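Local atomic coordinates of periplasmic beta-glucosidase (Pseudomonas aeruginosa, PDB entry 6R5T), a protein that probably hydrolyses terminal, non-reducing beta-D-glucosyl residues in the periplasm with release of beta-D-glucose, as a member of glycoside hydrolase family 3. Residues F88-G93 with T538-T543; V358-L363 with I549-F554; P711-V716 with S727-L732; V655-Q660 with I689-G694. The protein carries 1 engineered substitution. All blocks are in the same frame, centred on the assembly; numbering follows the deposited sequence.

Contact 1. Residues F88-G93 with T538-T543; sequences FPISLG and TWFSGT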
loop_
_atom_site.group_PDB
_atom_site.type_symbol
_atom_site.label_atom_id
_atom_site.label_comp_id
_atom_site.label_asym_id
_atom_site.label_seq_id
_atom_site.Cartn_x
_atom_site.Cartn_y
_atom_site.Cartn_z
ATOM N N PHE A 88 25.379 12.115 15.101
ATOM C CA PHE A 88 25.753 10.937 14.340
ATOM C C PHE A 88 24.887 10.892 13.095
ATOM O O PHE A 88 23.941 11.637 12.921
ATOM C CB PHE A 88 25.599 9.700 15.224
ATOM C CG PHE A 88 26.556 9.691 16.391
ATOM C CD1 PHE A 88 27.840 9.189 16.262
ATOM C CD2 PHE A 88 26.183 10.227 17.606
ATOM C CE1 PHE A 88 28.744 9.256 17.315
ATOM C CE2 PHE A 88 27.077 10.295 18.667
ATOM C CZ PHE A 88 28.360 9.804 18.517
ATOM N N PRO A 89 25.179 9.953 12.187
ATOM C CA PRO A 89 24.236 9.735 11.084
ATOM C C PRO A 89 22.832 9.468 11.606
ATOM O O PRO A 89 22.658 8.947 12.697
ATOM C CB PRO A 89 24.759 8.468 10.390
ATOM C CG PRO A 89 26.251 8.499 10.705
ATOM C CD PRO A 89 26.330 9.080 12.100
ATOM N N ILE A 90 21.863 9.767 10.753
ATOM C CA ILE A 90 20.485 9.303 10.971
ATOM C C ILE A 90 20.467 7.825 11.201
ATOM O O ILE A 90 21.337 7.075 10.732
ATOM C CB ILE A 90 19.551 9.784 9.844
ATOM C CG1 ILE A 90 20.043 9.327 8.461
ATOM C CG2 ILE A 90 19.380 11.268 9.882
ATOM C CD1 ILE A 90 18.975 9.313 7.404
ATOM N N SER A 91 19.439 7.345 11.913
ATOM C CA SER A 91 19.322 5.911 12.253
ATOM C C SER A 91 19.417 5.026 11.016
ATOM O O SER A 91 19.989 3.961 11.098
ATOM C CB SER A 91 18.063 5.638 13.039
ATOM O OG SER A 91 18.144 6.302 14.274
ATOM N N LEU A 92 18.825 5.437 9.894
ATOM C CA LEU A 92 18.842 4.537 8.726
ATOM C C LEU A 92 20.301 4.352 8.281
ATOM O O LEU A 92 20.666 3.288 7.812
ATOM C CB LEU A 92 17.918 5.182 7.682
ATOM C CG LEU A 92 17.646 4.339 6.462
ATOM C CD1 LEU A 92 16.970 3.040 6.833
ATOM C CD2 LEU A 92 16.796 5.190 5.522
ATOM N N GLY A 93 21.174 5.351 8.446
ATOM C CA GLY A 93 22.616 5.298 8.175
ATOM C C GLY A 93 23.354 4.491 9.239
ATOM O O GLY A 93 24.264 3.722 8.941
ATOM N N THR A 538 25.282 8.513 1.382
ATOM C CA THR A 538 25.795 9.047 2.652
ATOM C C THR A 538 24.654 9.395 3.605
ATOM O O THR A 538 24.926 9.918 4.717
ATOM C CB THR A 538 26.688 10.281 2.438
ATOM O OG1 THR A 538 25.918 11.457 2.178
ATOM C CG2 THR A 538 27.669 10.023 1.318
ATOM N N TRP A 539 23.404 9.122 3.238
ATOM C CA TRP A 539 22.267 9.360 4.149
ATOM C C TRP A 539 22.291 10.823 4.581
ATOM O O TRP A 539 22.496 11.683 3.721
ATOM C CB TRP A 539 22.329 8.399 5.321
ATOM C CG TRP A 539 22.588 6.977 4.966
ATOM C CD1 TRP A 539 23.737 6.293 5.185
ATOM C CD2 TRP A 539 21.671 6.082 4.347
ATOM N NE1 TRP A 539 23.602 5.013 4.748
ATOM C CE2 TRP A 539 22.335 4.842 4.255
ATOM C CE3 TRP A 539 20.365 6.195 3.835
ATOM C CZ2 TRP A 539 21.740 3.732 3.672
ATOM C CZ3 TRP A 539 19.789 5.082 3.250
ATOM C CH2 TRP A 539 20.464 3.873 3.182
ATOM N N PHE A 540 22.130 11.122 5.862
ATOM C CA PHE A 540 22.587 12.413 6.444
ATOM C C PHE A 540 23.613 11.987 7.483
ATOM O O PHE A 540 23.228 11.310 8.451
ATOM C CB PHE A 540 21.443 13.255 7.012
ATOM C CG PHE A 540 20.393 13.661 6.008
ATOM C CD1 PHE A 540 20.726 14.432 4.898
ATOM C CD2 PHE A 540 19.112 13.208 6.129
ATOM C CE1 PHE A 540 19.772 14.780 3.960
ATOM C CE2 PHE A 540 18.157 13.543 5.183
ATOM C CZ PHE A 540 18.494 14.326 4.100
ATOM N N SER A 541 24.893 12.283 7.278
ATOM C CA SER A 541 25.995 11.603 8.025
ATOM C C SER A 541 26.428 12.344 9.307
ATOM O O SER A 541 27.325 11.841 9.991
ATOM C CB SER A 541 27.149 11.335 7.111
ATOM O OG SER A 541 26.931 10.102 6.423
ATOM N N GLY A 542 25.803 13.477 9.633
ATOM C CA GLY A 542 26.001 14.093 10.967
ATOM C C GLY A 542 27.063 15.161 11.009
ATOM O O GLY A 542 27.575 15.631 9.987
ATOM N N THR A 543 27.426 15.537 12.234
ATOM C CA THR A 543 28.349 16.667 12.506
ATOM C C THR A 543 29.700 16.458 11.807
ATOM O O THR A 543 30.248 17.451 11.341
ATOM C CB THR A 543 28.557 16.747 14.016
ATOM O OG1 THR A 543 27.310 17.091 14.624
ATOM C CG2 THR A 543 29.595 17.776 14.402
#

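Contact 2. Residues V358-L363 with I549-F554; sequences VAREGL and IADVLF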
loop_
_atom_site.group_PDB
_atom_site.type_symbol
_atom_site.label_atom_id
_atom_site.label_comp_id
_atom_site.label_asym_id
_atom_site.label_seq_id
_atom_site.Cartn_x
_atom_site.Cartn_y
_atom_site.Cartn_z
ATOM N N VAL A 358 32.019 6.623 13.481
ATOM C CA VAL A 358 30.688 6.000 13.291
ATOM C C VAL A 358 30.193 6.338 11.887
ATOM O O VAL A 358 29.670 5.447 11.187
ATOM C CB VAL A 358 29.711 6.455 14.388
ATOM C CG1 VAL A 358 28.274 6.161 13.997
ATOM C CG2 VAL A 358 30.054 5.810 15.740
ATOM N N ALA A 359 30.329 7.588 11.460
ATOM C CA ALA A 359 29.775 8.016 10.154
ATOM C C ALA A 359 30.485 7.296 9.003
ATOM O O ALA A 359 29.810 6.918 8.033
ATOM C CB ALA A 359 29.850 9.498 9.980
ATOM N N ARG A 360 31.748 6.924 9.173
ATOM C CA ARG A 360 32.418 6.170 8.083
ATOM C C ARG A 360 31.710 4.830 7.828
ATOM O O ARG A 360 31.737 4.381 6.677
ATOM C CB ARG A 360 33.872 5.832 8.464
ATOM C CG ARG A 360 34.859 6.982 8.448
ATOM C CD ARG A 360 36.149 6.459 9.129
ATOM N NE ARG A 360 37.093 7.561 9.250
ATOM C CZ ARG A 360 38.062 7.679 10.150
ATOM N NH1 ARG A 360 38.292 6.725 11.030
ATOM N NH2 ARG A 360 38.837 8.748 10.119
ATOM N N GLU A 361 31.194 4.187 8.874
ATOM C CA GLU A 361 30.703 2.811 8.816
ATOM C C GLU A 361 29.367 2.693 8.085
ATOM O O GLU A 361 29.069 1.596 7.640
ATOM C CB GLU A 361 30.572 2.224 10.215
ATOM C CG GLU A 361 31.901 2.115 10.969
ATOM C CD GLU A 361 32.929 1.196 10.311
ATOM O OE1 GLU A 361 32.508 0.278 9.548
ATOM O OE2 GLU A 361 34.149 1.435 10.501
ATOM N N GLY A 362 28.629 3.781 7.986
ATOM C CA GLY A 362 27.265 3.794 7.424
ATOM C C GLY A 362 27.262 4.081 5.925
ATOM O O GLY A 362 26.203 3.902 5.271
ATOM N N LEU A 363 28.376 4.563 5.383
ATOM C CA LEU A 363 28.379 5.006 3.971
ATOM C C LEU A 363 28.326 3.791 3.050
ATOM O O LEU A 363 29.026 2.778 3.329
ATOM C CB LEU A 363 29.635 5.831 3.689
ATOM C CG LEU A 363 29.820 7.026 4.617
ATOM C CD1 LEU A 363 31.104 7.742 4.241
ATOM C CD2 LEU A 363 28.655 7.977 4.623
ATOM N N ILE A 549 32.914 11.306 4.803
ATOM C CA ILE A 549 32.697 11.154 3.345
ATOM C C ILE A 549 34.032 11.324 2.605
ATOM O O ILE A 549 34.383 10.473 1.784
ATOM C CB ILE A 549 31.589 12.097 2.865
ATOM C CG1 ILE A 549 30.240 11.704 3.473
ATOM C CG2 ILE A 549 31.548 12.125 1.357
ATOM C CD1 ILE A 549 29.205 12.729 3.309
ATOM N N ALA A 550 34.811 12.361 2.923
ATOM C CA ALA A 550 36.139 12.505 2.320
ATOM C C ALA A 550 37.030 11.308 2.650
ATOM O O ALA A 550 37.762 10.887 1.760
ATOM C CB ALA A 550 36.757 13.811 2.735
ATOM N N ASP A 551 36.979 10.752 3.856
ATOM C CA ASP A 551 37.760 9.569 4.232
ATOM C C ASP A 551 37.462 8.436 3.255
ATOM O O ASP A 551 38.398 7.750 2.846
ATOM C CB ASP A 551 37.450 9.149 5.662
ATOM C CG ASP A 551 38.004 10.080 6.734
ATOM O OD1 ASP A 551 38.927 10.908 6.403
ATOM O OD2 ASP A 551 37.468 10.008 7.861
ATOM N N VAL A 552 36.197 8.231 2.877
ATOM C CA VAL A 552 35.846 7.149 1.945
ATOM C C VAL A 552 36.266 7.536 0.549
ATOM O O VAL A 552 36.864 6.687 -0.122
ATOM C CB VAL A 552 34.349 6.825 2.026
ATOM C CG1 VAL A 552 33.872 6.114 0.765
ATOM C CG2 VAL A 552 34.146 6.030 3.291
ATOM N N LEU A 553 35.983 8.747 0.104
ATOM C CA LEU A 553 36.264 9.144 -1.288
ATOM C C LEU A 553 37.761 9.067 -1.604
ATOM O O LEU A 553 38.100 8.674 -2.733
ATOM C CB LEU A 553 35.736 10.555 -1.560
ATOM C CG LEU A 553 34.208 10.658 -1.614
ATOM C CD1 LEU A 553 33.812 12.112 -1.671
ATOM C CD2 LEU A 553 33.610 9.854 -2.776
ATOM N N PHE A 554 38.621 9.297 -0.626
ATOM C CA PHE A 554 40.083 9.275 -0.873
ATOM C C PHE A 554 40.717 7.966 -0.407
ATOM O O PHE A 554 41.954 7.795 -0.561
ATOM C CB PHE A 554 40.709 10.523 -0.249
ATOM C CG PHE A 554 40.369 11.793 -0.958
ATOM C CD1 PHE A 554 40.703 11.981 -2.281
ATOM C CD2 PHE A 554 39.724 12.813 -0.298
ATOM C CE1 PHE A 554 40.393 13.149 -2.951
ATOM C CE2 PHE A 554 39.430 13.986 -0.963
ATOM C CZ PHE A 554 39.730 14.145 -2.295
#

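Contact 3. Residues P711-V716 with S727-L732; sequences PGEFKV and SRSFTL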
loop_
_atom_site.group_PDB
_atom_site.type_symbol
_atom_site.label_atom_id
_atom_site.label_comp_id
_atom_site.label_asym_id
_atom_site.label_seq_id
_atom_site.Cartn_x
_atom_site.Cartn_y
_atom_site.Cartn_z
ATOM N N PRO A 711 7.911 -29.372 12.017
ATOM C CA PRO A 711 8.914 -30.250 11.449
ATOM C C PRO A 711 8.890 -30.169 9.926
ATOM O O PRO A 711 7.843 -29.890 9.319
ATOM C CB PRO A 711 8.504 -31.660 11.931
ATOM C CG PRO A 711 6.995 -31.528 12.241
ATOM C CD PRO A 711 6.781 -30.091 12.653
ATOM N N GLY A 712 10.032 -30.426 9.315
ATOM C CA GLY A 712 10.215 -30.332 7.869
ATOM C C GLY A 712 11.467 -29.584 7.479
ATOM O O GLY A 712 12.343 -29.289 8.321
ATOM N N GLU A 713 11.534 -29.270 6.186
ATOM C CA GLU A 713 12.716 -28.673 5.591
ATOM C C GLU A 713 12.855 -27.213 6.035
ATOM O O GLU A 713 11.845 -26.481 6.083
ATOM C CB GLU A 713 12.616 -28.703 4.063
ATOM C CG GLU A 713 13.879 -28.208 3.383
ATOM C CD GLU A 713 13.799 -28.194 1.866
ATOM O OE1 GLU A 713 12.680 -28.443 1.344
ATOM O OE2 GLU A 713 14.845 -27.959 1.215
ATOM N N PHE A 714 14.080 -26.793 6.271
ATOM C CA PHE A 714 14.464 -25.361 6.292
ATOM C C PHE A 714 15.618 -25.178 5.338
ATOM O O PHE A 714 16.510 -26.038 5.271
ATOM C CB PHE A 714 14.841 -24.920 7.694
ATOM C CG PHE A 714 13.666 -24.876 8.610
ATOM C CD1 PHE A 714 13.263 -26.012 9.287
ATOM C CD2 PHE A 714 12.916 -23.726 8.766
ATOM C CE1 PHE A 714 12.159 -25.979 10.105
ATOM C CE2 PHE A 714 11.773 -23.710 9.557
ATOM C CZ PHE A 714 11.405 -24.836 10.244
ATOM N N LYS A 715 15.629 -24.052 4.640
ATOM C CA LYS A 715 16.723 -23.705 3.723
ATOM C C LYS A 715 17.493 -22.582 4.386
ATOM O O LYS A 715 16.884 -21.596 4.877
ATOM C CB LYS A 715 16.206 -23.248 2.348
ATOM C CG LYS A 715 15.425 -24.295 1.597
ATOM C CD LYS A 715 15.043 -23.837 0.187
ATOM C CE LYS A 715 14.946 -25.053 -0.711
ATOM N NZ LYS A 715 14.490 -24.702 -2.073
ATOM N N VAL A 716 18.800 -22.725 4.420
ATOM C CA VAL A 716 19.758 -21.775 5.007
ATOM C C VAL A 716 20.496 -21.133 3.853
ATOM O O VAL A 716 21.097 -21.850 3.050
ATOM C CB VAL A 716 20.738 -22.475 5.974
ATOM C CG1 VAL A 716 21.689 -21.450 6.541
ATOM C CG2 VAL A 716 20.001 -23.206 7.082
ATOM N N SER A 727 22.190 -21.770 -0.996
ATOM C CA SER A 727 21.497 -22.449 0.113
ATOM C C SER A 727 21.913 -23.890 0.329
ATOM O O SER A 727 22.412 -24.560 -0.594
ATOM C CB SER A 727 20.025 -22.326 0.017
ATOM O OG SER A 727 19.496 -23.098 -0.998
ATOM N N ARG A 728 21.761 -24.303 1.578
ATOM C CA ARG A 728 21.751 -25.742 1.948
ATOM C C ARG A 728 20.548 -25.987 2.834
ATOM O O ARG A 728 20.104 -25.055 3.531
ATOM C CB ARG A 728 22.986 -26.102 2.765
ATOM C CG ARG A 728 24.291 -25.868 2.029
ATOM C CD ARG A 728 24.416 -26.786 0.857
ATOM N NE ARG A 728 25.080 -28.003 1.237
ATOM C CZ ARG A 728 25.354 -28.989 0.372
ATOM N NH1 ARG A 728 25.990 -30.079 0.777
ATOM N NH2 ARG A 728 24.970 -28.890 -0.889
ATOM N N SER A 729 20.061 -27.219 2.845
ATOM C CA SER A 729 18.842 -27.544 3.600
ATOM C C SER A 729 19.142 -28.440 4.799
ATOM O O SER A 729 20.090 -29.213 4.751
ATOM C CB SER A 729 17.811 -28.177 2.723
ATOM O OG SER A 729 17.385 -27.203 1.778
ATOM N N PHE A 730 18.308 -28.327 5.810
ATOM C CA PHE A 730 18.257 -29.341 6.881
ATOM C C PHE A 730 16.797 -29.639 7.176
ATOM O O PHE A 730 15.890 -28.927 6.750
ATOM C CB PHE A 730 19.029 -28.894 8.110
ATOM C CG PHE A 730 18.383 -27.768 8.874
ATOM C CD1 PHE A 730 18.653 -26.455 8.529
ATOM C CD2 PHE A 730 17.537 -28.006 9.939
ATOM C CE1 PHE A 730 18.070 -25.414 9.219
ATOM C CE2 PHE A 730 16.946 -26.961 10.621
ATOM C CZ PHE A 730 17.226 -25.661 10.255
ATOM N N THR A 731 16.570 -30.700 7.928
ATOM C CA THR A 731 15.234 -31.083 8.371
ATOM C C THR A 731 15.130 -30.961 9.887
ATOM O O THR A 731 15.972 -31.497 10.608
ATOM C CB THR A 731 14.927 -32.518 7.948
ATOM O OG1 THR A 731 14.984 -32.609 6.532
ATOM C CG2 THR A 731 13.562 -32.949 8.405
ATOM N N LEU A 732 14.131 -30.221 10.355
ATOM C CA LEU A 732 13.773 -30.187 11.790
ATOM C C LEU A 732 12.921 -31.419 12.053
ATOM O O LEU A 732 11.918 -31.646 11.321
ATOM C CB LEU A 732 12.971 -28.924 12.103
ATOM C CG LEU A 732 12.547 -28.739 13.549
ATOM C CD1 LEU A 732 13.772 -28.546 14.438
ATOM C CD2 LEU A 732 11.595 -27.561 13.680
#

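Contact 4. Residues V655-Q660 with I689-G694; sequences VQLYLQ and IVFRLG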
loop_
_atom_site.group_PDB
_atom_site.type_symbol
_atom_site.label_atom_id
_atom_site.label_comp_id
_atom_site.label_asym_id
_atom_site.label_seq_id
_atom_site.Cartn_x
_atom_site.Cartn_y
_atom_site.Cartn_z
ATOM N N VAL A 655 28.556 -10.649 6.173
ATOM C CA VAL A 655 28.050 -11.977 5.782
ATOM C C VAL A 655 26.669 -12.142 6.382
ATOM O O VAL A 655 26.508 -11.935 7.612
ATOM C CB VAL A 655 28.984 -13.099 6.224
ATOM C CG1 VAL A 655 28.452 -14.433 5.744
ATOM C CG2 VAL A 655 30.384 -12.868 5.679
ATOM N N GLN A 656 25.690 -12.407 5.530
ATOM C CA GLN A 656 24.278 -12.444 5.951
ATOM C C GLN A 656 23.752 -13.878 5.866
ATOM O O GLN A 656 24.039 -14.545 4.878
ATOM C CB GLN A 656 23.458 -11.524 5.040
ATOM C CG GLN A 656 23.974 -10.096 5.135
ATOM C CD GLN A 656 23.781 -9.297 3.868
ATOM O OE1 GLN A 656 22.694 -9.328 3.263
ATOM N NE2 GLN A 656 24.789 -8.500 3.507
ATOM N N LEU A 657 22.984 -14.277 6.865
ATOM C CA LEU A 657 22.336 -15.577 6.909
ATOM C C LEU A 657 20.836 -15.365 6.853
ATOM O O LEU A 657 20.283 -14.659 7.725
ATOM C CB LEU A 657 22.762 -16.360 8.147
ATOM C CG LEU A 657 22.227 -17.793 8.130
ATOM C CD1 LEU A 657 23.193 -18.741 8.788
ATOM C CD2 LEU A 657 20.862 -17.873 8.795
ATOM N N TYR A 658 20.191 -16.064 5.933
ATOM C CA TYR A 658 18.728 -16.013 5.775
ATOM C C TYR A 658 18.189 -17.424 5.928
ATOM O O TYR A 658 18.859 -18.399 5.553
ATOM C CB TYR A 658 18.315 -15.430 4.417
ATOM C CG TYR A 658 18.860 -14.044 4.186
ATOM C CD1 TYR A 658 20.103 -13.840 3.633
ATOM C CD2 TYR A 658 18.103 -12.925 4.506
ATOM C CE1 TYR A 658 20.597 -12.551 3.412
ATOM C CE2 TYR A 658 18.584 -11.646 4.302
ATOM C CZ TYR A 658 19.816 -11.451 3.723
ATOM O OH TYR A 658 20.230 -10.140 3.610
ATOM N N LEU A 659 16.956 -17.508 6.407
ATOM C CA LEU A 659 16.239 -18.801 6.468
ATOM C C LEU A 659 14.981 -18.741 5.614
ATOM O O LEU A 659 14.297 -17.707 5.620
ATOM C CB LEU A 659 15.828 -19.093 7.913
ATOM C CG LEU A 659 16.937 -19.618 8.812
ATOM C CD1 LEU A 659 16.388 -20.012 10.161
ATOM C CD2 LEU A 659 17.636 -20.805 8.191
ATOM N N GLN A 660 14.659 -19.863 4.993
ATOM C CA GLN A 660 13.329 -20.031 4.400
ATOM C C GLN A 660 12.703 -21.293 5.002
ATOM O O GLN A 660 13.425 -22.312 5.154
ATOM C CB GLN A 660 13.363 -20.149 2.882
ATOM C CG GLN A 660 11.976 -20.261 2.254
ATOM C CD GLN A 660 12.027 -20.513 0.768
ATOM O OE1 GLN A 660 13.085 -20.803 0.221
ATOM N NE2 GLN A 660 10.880 -20.369 0.091
ATOM N N ILE A 689 33.437 -18.216 9.587
ATOM C CA ILE A 689 32.238 -17.655 10.234
ATOM C C ILE A 689 31.376 -18.848 10.600
ATOM O O ILE A 689 31.170 -19.764 9.736
ATOM C CB ILE A 689 31.560 -16.657 9.297
ATOM C CG1 ILE A 689 32.537 -15.516 9.006
ATOM C CG2 ILE A 689 30.281 -16.146 9.906
ATOM C CD1 ILE A 689 32.221 -14.739 7.817
ATOM N N VAL A 690 30.963 -18.871 11.859
ATOM C CA VAL A 690 30.071 -19.919 12.383
ATOM C C VAL A 690 28.800 -19.241 12.853
ATOM O O VAL A 690 28.872 -18.382 13.744
ATOM C CB VAL A 690 30.753 -20.669 13.528
ATOM C CG1 VAL A 690 29.876 -21.806 13.994
ATOM C CG2 VAL A 690 32.135 -21.140 13.122
ATOM N N PHE A 691 27.694 -19.521 12.193
ATOM C CA PHE A 691 26.370 -19.093 12.644
ATOM C C PHE A 691 25.775 -20.239 13.427
ATOM O O PHE A 691 25.822 -21.375 12.951
ATOM C CB PHE A 691 25.499 -18.744 11.443
ATOM C CG PHE A 691 25.982 -17.570 10.654
ATOM C CD1 PHE A 691 25.780 -16.289 11.147
ATOM C CD2 PHE A 691 26.578 -17.701 9.427
ATOM C CE1 PHE A 691 26.173 -15.182 10.420
ATOM C CE2 PHE A 691 26.958 -16.589 8.693
ATOM C CZ PHE A 691 26.756 -15.331 9.194
ATOM N N ARG A 692 25.077 -19.886 14.491
ATOM C CA ARG A 692 24.270 -20.835 15.271
ATOM C C ARG A 692 22.791 -20.608 14.956
ATOM O O ARG A 692 22.353 -19.434 14.856
ATOM C CB ARG A 692 24.533 -20.626 16.762
ATOM C CG ARG A 692 25.879 -21.156 17.220
ATOM C CD ARG A 692 26.058 -21.094 18.739
ATOM N NE ARG A 692 24.831 -21.379 19.478
ATOM C CZ ARG A 692 24.768 -21.800 20.735
ATOM N NH1 ARG A 692 25.872 -22.008 21.420
ATOM N NH2 ARG A 692 23.599 -22.016 21.316
ATOM N N LEU A 693 22.081 -21.708 14.718
ATOM C CA LEU A 693 20.624 -21.699 14.513
ATOM C C LEU A 693 19.984 -22.709 15.463
ATOM O O LEU A 693 20.486 -23.842 15.568
ATOM C CB LEU A 693 20.321 -22.104 13.070
ATOM C CG LEU A 693 20.726 -21.074 12.012
ATOM C CD1 LEU A 693 20.648 -21.702 10.615
ATOM C CD2 LEU A 693 19.839 -19.844 12.141
ATOM N N GLY A 694 18.920 -22.290 16.125
ATOM C CA GLY A 694 18.086 -23.210 16.910
ATOM C C GLY A 694 16.624 -23.049 16.556
ATOM O O GLY A 694 16.263 -22.260 15.623
#

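Contact 1. Residues F88-G93 with T538-T543
G93 lies on the indole of W539: its CA sits over the five-membered ring, 3.5 Å from the centroid and 18° off the ring normal, a CH-pi contact. Glycine suits this spot because, with no side chain, its backbone can come flat against the aromatic face. Beside it L92 presses CD2 on the far rim of the six-membered ring, 3.8 Å from CZ3 of W539. The indole nitrogen has its own partner, NE1 of W539 bonding to O of G362, at the end of helix 352-362.

I90 is the next bump. Its first torsion (57°) places CG1 between the backbone N and the carbonyl carbon, so that this branch faces CB of W539 at 4.0 Å while CG2 drops beside CB of F540, at 4.1 Å. The branched residue thus fills the hollow between the CB atoms of W539 and F540. The contact is an interdomain seam of the family 3 fold: 88-93 leads into a short helix, with I90 as its N-cap residue, in the TIM-barrel domain, and 538-543 is the loop after strand 534-537 of the second, alpha/beta domain.

One backbone bond crosses the seam, from N of I90 to O of F540 (3.1 Å), with the donor nearly in line with the carbonyl. The same oxygen receives a CA-H contact from P89, CA to O of F540 being 3.2 Å. Further along, the proline ring lays CG against O of S541 at 3.6 Å. G542, whose positive phi suits glycine, brings its bare CA to 3.8 Å from O of F88.

Contact 2. Residues V358-L363 with I549-F554
Two helices of the alpha/beta part of the molecule, 352-362 and 545-553, meet through their last turns, where R360 faces D551 and L363 faces I549 and V552. The polar half is a side-on salt bridge. NE and NH2 of R360 both donate to the same carboxylate oxygen, with NE to OD2 of D551 at 2.8 Å and NH2 to OD2 of D551 at 2.9 Å. OD2 lies in the guanidinium plane, but the carboxylate is turned 55° to that plane and OD2 is met from above its own plane. The arginine is long enough to span the gap because its chain runs extended from CG to NE (chi3 -175°). The other oxygen of D551, OD1, pairs with R356, one turn before R360 on helix 352-362, so two arginines probably stabilise the ionised carboxylate.

The apolar half is made by L363. Just past its helix, it pushes CD1 between V552 and I549: it is 3.6 Å from CG2 of V552 and 4.1 Å from CG1 of I549. Leucine has the reach for this, whereas the beta-branched residues offer compact flanks close to their helix. I549 also touches V516 of strand 513-518, so the pair belongs to the helical layer against the mixed sheet of the family 3 second domain.

Contact 3. Residues P711-V716 with S727-L732
Backbone hydrogen bonds join G712 to L732, F714 to F730 and V716 to R728, each pair donating in both directions. The straightest runs from N of F714 to O of F730, 2.8 Å at 171°. Between them, E713-T731 and K715-S729 are non-hydrogen-bonded pairs, where CA-H groups face carbonyls instead, as with CA of S729 and O of F714 at 3.2 Å. The positive phi at position 712 suits glycine.

Apolar contacts gather on the face of F714, V716, F730 and L732. F730 takes chi1 71°, which brings its ring in under the neighbouring strand, so CB of F714 stands over its face, 3.9 Å from the centroid. The two phenyl planes are near parallel (21°) but slid apart, and barely overlap. CG2 of V716 meets the F730 ring edge, 3.6 Å from CE1, while CB of L732 lies 3.7 Å from CE1 of F714. The side chain of F714 also touches D661, which binds the magnesium ion.

Polar groups occupy the other face, which is more open to solvent: OG of S729 donates to the anti lone pair of OE2 of E713 (2.7 Å), while K715 lays its aliphatic stem beside that hydroxyl. Together the segments form an antiparallel beta hairpin, strands 712-719 and 725-732, in one sheet of the fibronectin type III-like beta-sandwich.

Contact 4. Residues V655-Q660 with I689-G694
V655, L657 and L659 face I689, F691 and L693 across the interior of a fibronectin type III-like beta-sandwich, each strand belonging to a different sheet. The strand axes come no closer than 9.5 Å and run 26° apart, so the gap is bridged mainly by side chains, and aliphatic and aromatic residues suit it.

Packing is tightest at the V655 end. CG2 of V655 and CD1 of I689 meet tip to tip at 3.4 Å, shorter than usual for two carbons. The other branch of V655, CG1, lies at the edge of the F691 ring, 3.9 Å from CE2. L657, with CG trans to its backbone N (chi1 -173°), slides past F691 in the opposite direction and sets CD1 3.5 Å from CB of F691.

Toward L693 the fit relaxes. CD2 of L657 reaches CD2 of L693 at 4.0 Å, and L659, deposited in two conformers, makes a similarly wide and less certain approach to the same leucine. Outside the sandwich, V690 and R692 occupy the positions between the inward residues: R692 is exposed, as suits its charge, and V690 touches E638 of the neighbouring strand 636-645.

The F691 ring has a neighbour on both faces: CB of L657 stands over the centre of one, 4.0 Å from the centroid, and CG2 of I689 lies over the rim of the opposite one.

Contacts 1 and 2 form one region and contacts 3 and 4 another. The centres of 1 and 2 are 11 Å apart and they touch, because strand 534-537, its following loop and helix 545-553 run on continuously, and helix 352-362 ends against that loop. Their segments alternate along the chain; contact 1 joins the TIM-barrel domain to the alpha/beta domain, and contact 2 packs two helices beside that seam. Contact 4 then precedes contact 3 within the fibronectin-like domain. Their centres lie 12 Å apart, and strands 651-660 and 712-719 are neighbours in one sheet. The two regions do not touch: nearest atoms are about 13 Å apart for contacts 1 and 4, about 12 Å for 2 and 4.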